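Local coordinates for protein Cow rumen GH26 endo-mannanase (Metagenome, PDB 6UEH) that probably hydrolyses internal beta-1,4-mannosidic linkages of mannans such as galactomannan, as a GH26 endo-mannanase carrying an accessory domain, at residues D273-G278 and V338-Y343. Numbering follows the deposited sequence.
Sequences DCIKKG and VEIWKY
CA and the CG2 methyl of Ile275 lie over one face of the Tyr343 ring, and the side chain reaches on along helix 334-351, so that its branches touch Glu339 and Ile340 on one turn of the helix and Tyr343 on the next. The site is in the catalytic TIM barrel of this GH26 enzyme: the loop running up to helix 280-301 packs on helix 334-351, one of the helices outside the parallel strands. No hydrogen bond joins the two segments; the grip is apolar. Ile275 CG2 sits 3.6 Å from Tyr343 CG and also meets Ile340 CG1 at 3.9 Å, so that this methyl sits between the two side chains. The isoleucine and tyrosine side chains run antiparallel where CG2 comes down on the root of the ring. The other branch, CG1, stands between its own backbone N and carbonyl carbon (chi1 57°) and runs out extended, which carries Ile275 CD1 to within 3.6 Å of Glu339 CB. There the isoleucine lies roughly perpendicular to the glutamate chain, while Glu339 OE1 turns to a salt bridge with Lys335, one turn back on the same helix. The tyrosine ring swings away from its own backbone N (chi1 -176°) towards helix 280-301, where its hydroxyl hydrogen-bonds with Asn286 and with Asn282, whose ND2 also binds the carbonyl O of Cys274. Deeper in, Trp285 packs against both Cys274 and Ile340, and beside it Cys274 SG rests 3.7 Å from Ile340 CD1.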
# COMPACT_ATOMS: atom_id res chain seq x y z
N ASP A 273 24.13 -9.50 8.92
CA ASP A 273 25.49 -9.67 8.44
C ASP A 273 25.62 -9.65 6.92
O ASP A 273 26.72 -9.58 6.39
CB ASP A 273 26.09 -10.97 8.98
CG ASP A 273 26.52 -10.86 10.43
OD1 ASP A 273 26.63 -9.72 10.92
OD2 ASP A 273 26.75 -11.91 11.07
N CYS A 274 24.49 -9.69 6.21
CA CYS A 274 24.54 -9.74 4.75
C CYS A 274 25.12 -8.45 4.17
O CYS A 274 25.55 -8.43 3.02
CB CYS A 274 23.15 -10.02 4.16
SG CYS A 274 22.02 -8.61 4.16
N ILE A 275 25.14 -7.39 4.97
CA ILE A 275 25.72 -6.13 4.53
C ILE A 275 27.02 -5.83 5.29
O ILE A 275 27.49 -4.69 5.30
CB ILE A 275 24.74 -4.96 4.72
CG1 ILE A 275 24.30 -4.85 6.18
CG2 ILE A 275 23.54 -5.13 3.81
CD1 ILE A 275 23.38 -3.69 6.47
N LYS A 276 27.59 -6.85 5.92
CA LYS A 276 28.83 -6.69 6.65
C LYS A 276 29.99 -7.39 5.95
O LYS A 276 29.98 -8.61 5.78
CB LYS A 276 28.69 -7.20 8.08
CG LYS A 276 27.82 -6.31 8.96
CD LYS A 276 27.84 -6.78 10.41
CE LYS A 276 27.01 -5.85 11.29
NZ LYS A 276 27.57 -4.47 11.32
N LYS A 277 30.98 -6.59 5.56
CA LYS A 277 32.19 -7.06 4.89
C LYS A 277 32.88 -8.21 5.63
O LYS A 277 33.09 -8.13 6.84
CB LYS A 277 33.18 -5.91 4.72
CG LYS A 277 34.43 -6.29 3.94
CD LYS A 277 34.07 -6.68 2.52
CE LYS A 277 35.32 -6.94 1.69
NZ LYS A 277 34.93 -7.43 0.35
N GLY A 278 33.24 -9.26 4.91
CA GLY A 278 34.04 -10.32 5.48
C GLY A 278 33.25 -11.50 6.02
O GLY A 278 33.81 -12.43 6.58
N VAL A 338 16.32 -1.24 6.27
CA VAL A 338 16.55 -0.04 5.47
C VAL A 338 17.99 0.01 4.98
O VAL A 338 18.26 0.38 3.84
CB VAL A 338 16.21 1.25 6.27
CG1 VAL A 338 16.67 2.49 5.52
CG2 VAL A 338 14.71 1.32 6.55
N GLU A 339 18.92 -0.39 5.85
CA GLU A 339 20.33 -0.45 5.48
C GLU A 339 20.56 -1.46 4.35
O GLU A 339 21.37 -1.23 3.46
CB GLU A 339 21.20 -0.78 6.69
CG GLU A 339 21.17 0.29 7.78
CD GLU A 339 22.00 -0.07 9.00
OE1 GLU A 339 21.80 0.54 10.07
OE2 GLU A 339 22.87 -0.97 8.89
N ILE A 340 19.84 -2.58 4.40
CA ILE A 340 19.94 -3.59 3.36
C ILE A 340 19.40 -3.06 2.03
O ILE A 340 20.00 -3.29 0.98
CB ILE A 340 19.18 -4.88 3.75
CG1 ILE A 340 19.82 -5.52 4.98
CG2 ILE A 340 19.16 -5.87 2.59
CD1 ILE A 340 19.12 -6.77 5.46
N TRP A 341 18.27 -2.35 2.08
CA TRP A 341 17.71 -1.73 0.89
C TRP A 341 18.69 -0.75 0.26
O TRP A 341 18.90 -0.76 -0.96
CB TRP A 341 16.40 -1.00 1.23
CG TRP A 341 15.80 -0.26 0.06
CD1 TRP A 341 16.14 0.98 -0.40
CD2 TRP A 341 14.74 -0.73 -0.80
NE1 TRP A 341 15.36 1.31 -1.49
CE2 TRP A 341 14.50 0.28 -1.75
CE3 TRP A 341 13.98 -1.90 -0.85
CZ2 TRP A 341 13.53 0.15 -2.74
CZ3 TRP A 341 13.02 -2.03 -1.83
CH2 TRP A 341 12.80 -1.01 -2.77
N LYS A 342 19.28 0.10 1.09
CA LYS A 342 20.26 1.07 0.61
C LYS A 342 21.47 0.37 0.01
O LYS A 342 22.03 0.82 -0.99
CB LYS A 342 20.69 2.01 1.73
CG LYS A 342 19.57 2.94 2.21
CD LYS A 342 20.07 3.90 3.28
CE LYS A 342 18.97 4.84 3.73
NZ LYS A 342 19.44 5.77 4.80
N TYR A 343 21.87 -0.74 0.62
CA TYR A 343 22.98 -1.55 0.12
C TYR A 343 22.70 -2.02 -1.30
O TYR A 343 23.54 -1.86 -2.19
CB TYR A 343 23.23 -2.75 1.04
CG TYR A 343 24.43 -3.60 0.67
CD1 TYR A 343 24.32 -4.62 -0.26
CD2 TYR A 343 25.66 -3.40 1.28
CE1 TYR A 343 25.41 -5.41 -0.60
CE2 TYR A 343 26.76 -4.18 0.95
CZ TYR A 343 26.63 -5.18 0.01
OH TYR A 343 27.72 -5.96 -0.31